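Local coordinates for protein putative sesquiterpene cyclase (Kitasatospora setae, PDB 4MC3) that cyclises (2E,6E)-farnesyl diphosphate to (2Z,6E)-hedycaryol through a magnesium-dependent 1,11-ring closure, releasing diphosphate, at residues L215-V220 against A301-Q306. Numbering follows the deposited sequence.
Sequences LHIALV and ANLSGQ. With 28U ((3R,6E)-3,7,11-trimethyldodeca-1,6,10-trien-3-ol), chain B.
A chi1 of -176° sets the His-216 imidazole opposite its own backbone N, beside its carbonyl carbon, and so carries the ring up against Leu-303. The two residues join helices 204-225 and 286-309 of the all-helical class I terpene cyclase fold; their segments 215-220 and 301-306 run nearly parallel in the buried interior, with axes 9.5 Å apart at closest. Leu-303 CD2 lies over one face of the imidazole in a CH-pi contact, 3.6 Å from the ring centroid and shifted toward the rim. A branched leucine suits this place because its methyl can rest on the ring, while histidine adds a polar edge. At that edge, in the ring plane, His-216 ND1 is hydrogen-bonded to a water that donates to the carbonyl O of Leu-303, so one ring both packs against and bridges to the same residue. Were an alanine to stand at His-216, the Leu-303 methyl would probably lose its ring face and the water its ND1 partner.

Ile-217 and Gln-306 line the nerolidol pocket. Ile-217 fits by dividing its branches: CD1 reaches Asn-302 CB at 3.9 Å, while CG2 packs against Gln-306 CB at 3.8 Å. Gln-306, bent at chi2 (-56°), combines this aliphatic contact with an amide turned to the ligand. Nerolidol C4 thus sits 3.6 Å from both Ile-217 CG2 and Gln-306 OE1.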
loop_
_atom_site.group_PDB
_atom_site.type_symbol
_atom_site.label_atom_id
_atom_site.label_comp_id
_atom_site.label_asym_id
_atom_site.label_seq_id
_atom_site.Cartn_x
_atom_site.Cartn_y
_atom_site.Cartn_z
ATOM N N LEU A 215 -7.554 3.950 -2.821
ATOM C CA LEU A 215 -8.002 5.318 -2.641
ATOM C C LEU A 215 -8.892 5.472 -1.417
ATOM O O LEU A 215 -8.796 6.492 -0.726
ATOM C CB LEU A 215 -8.677 5.873 -3.884
ATOM C CG LEU A 215 -7.701 6.165 -5.046
ATOM C CD1 LEU A 215 -8.500 6.692 -6.238
ATOM C CD2 LEU A 215 -6.504 7.093 -4.692
ATOM N N HIS A 216 -9.699 4.480 -1.094
ATOM C CA HIS A 216 -10.487 4.559 0.149
ATOM C C HIS A 216 -9.566 4.719 1.357
ATOM O O HIS A 216 -9.696 5.636 2.178
ATOM C CB HIS A 216 -11.332 3.322 0.321
ATOM C CG HIS A 216 -12.229 3.352 1.512
ATOM N ND1 HIS A 216 -11.781 3.140 2.794
ATOM C CD2 HIS A 216 -13.567 3.589 1.610
ATOM C CE1 HIS A 216 -12.814 3.217 3.636
ATOM N NE2 HIS A 216 -13.903 3.481 2.943
ATOM N N ILE A 217 -8.545 3.843 1.437
ATOM C CA ILE A 217 -7.579 3.819 2.487
ATOM C C ILE A 217 -6.827 5.117 2.523
ATOM O O ILE A 217 -6.578 5.691 3.598
ATOM C CB ILE A 217 -6.663 2.577 2.295
ATOM C CG1 ILE A 217 -7.478 1.295 2.525
ATOM C CG2 ILE A 217 -5.459 2.631 3.169
ATOM C CD1 ILE A 217 -6.818 0.023 2.029
ATOM N N ALA A 218 -6.339 5.570 1.370
ATOM C CA ALA A 218 -5.548 6.800 1.320
ATOM C C ALA A 218 -6.316 8.034 1.685
ATOM O O ALA A 218 -5.760 8.920 2.381
ATOM C CB ALA A 218 -4.943 6.998 -0.041
ATOM N N LEU A 219 -7.570 8.119 1.254
ATOM C CA LEU A 219 -8.372 9.300 1.518
ATOM C C LEU A 219 -8.757 9.357 3.008
ATOM O O LEU A 219 -8.793 10.445 3.607
ATOM C CB LEU A 219 -9.608 9.324 0.637
ATOM C CG LEU A 219 -9.328 9.628 -0.824
ATOM C CD1 LEU A 219 -10.495 9.284 -1.696
ATOM C CD2 LEU A 219 -8.917 11.077 -1.024
ATOM N N VAL A 220 -9.038 8.192 3.595
ATOM C CA VAL A 220 -9.282 8.151 5.048
ATOM C C VAL A 220 -8.006 8.616 5.758
ATOM O O VAL A 220 -8.076 9.450 6.681
ATOM C CB VAL A 220 -9.745 6.745 5.493
ATOM C CG1 VAL A 220 -9.643 6.576 7.014
ATOM C CG2 VAL A 220 -11.129 6.507 4.952
ATOM N N ALA A 301 -11.123 -6.391 3.312
ATOM C CA ALA A 301 -10.771 -6.391 4.728
ATOM C C ALA A 301 -9.925 -5.219 5.050
ATOM O O ALA A 301 -10.069 -4.646 6.099
ATOM C CB ALA A 301 -10.037 -7.684 5.110
ATOM N N ASN A 302 -8.973 -4.879 4.167
ATOM C CA ASN A 302 -8.061 -3.772 4.462
ATOM C C ASN A 302 -8.773 -2.419 4.611
ATOM O O ASN A 302 -8.254 -1.540 5.316
ATOM C CB ASN A 302 -6.986 -3.674 3.365
ATOM C CG ASN A 302 -5.780 -4.480 3.681
ATOM O OD1 ASN A 302 -5.727 -5.727 3.433
ATOM N ND2 ASN A 302 -4.822 -3.827 4.261
ATOM N N LEU A 303 -9.915 -2.246 3.958
ATOM C CA LEU A 303 -10.653 -0.971 4.206
ATOM C C LEU A 303 -11.059 -0.824 5.700
ATOM O O LEU A 303 -10.909 0.236 6.297
ATOM C CB LEU A 303 -11.855 -0.851 3.303
ATOM C CG LEU A 303 -11.592 -0.362 1.864
ATOM C CD1 LEU A 303 -10.757 -1.292 0.996
ATOM C CD2 LEU A 303 -12.927 -0.047 1.185
ATOM N N SER A 304 -11.467 -1.922 6.329
ATOM C CA SER A 304 -11.767 -1.924 7.776
ATOM C C SER A 304 -10.518 -1.872 8.603
ATOM O O SER A 304 -10.423 -1.066 9.521
ATOM C CB SER A 304 -12.567 -3.171 8.154
ATOM O OG SER A 304 -13.876 -3.044 7.637
ATOM N N GLY A 305 -9.492 -2.688 8.258
ATOM C CA GLY A 305 -8.295 -2.715 9.090
ATOM C C GLY A 305 -7.578 -1.406 9.090
ATOM O O GLY A 305 -7.068 -0.973 10.129
ATOM N N GLN A 306 -7.479 -0.772 7.914
ATOM C CA GLN A 306 -6.691 0.448 7.872
ATOM C C GLN A 306 -7.465 1.630 8.474
ATOM O O GLN A 306 -6.868 2.571 8.993
ATOM C CB GLN A 306 -6.175 0.768 6.457
ATOM C CG GLN A 306 -5.343 -0.338 5.829
ATOM C CD GLN A 306 -4.127 -0.763 6.666
ATOM O OE1 GLN A 306 -3.511 0.046 7.272
ATOM N NE2 GLN A 306 -3.761 -2.038 6.610
HETATM C C4 28U B . -2.442 2.729 5.153
HETATM C C5 28U B . -0.348 1.968 6.356
HETATM C C6 28U B . 0.211 0.672 5.801
HETATM C C7 28U B . 1.680 0.369 5.726
HETATM C C8 28U B . 2.737 1.226 5.741
HETATM C C10 28U B . 2.667 2.706 6.020
HETATM C C13 28U B . 4.019 3.998 3.402
HETATM C C15 28U B . 3.175 5.254 3.505
HETATM O O16 28U B . -0.886 4.343 5.913
HETATM C C3 28U B . -0.929 3.016 5.331
HETATM C C2 28U B . -0.275 3.022 3.940
HETATM C C1 28U B . 1.047 3.309 3.811
HETATM C C9 28U B . 3.967 0.927 4.899
HETATM C C11 28U B . 3.784 1.368 3.409
HETATM C C12 28U B . 3.455 2.819 3.022
HETATM C C14 28U B . 5.313 4.139 4.184
HETATM O O HOH W 1 -9.928 2.650 5.003
#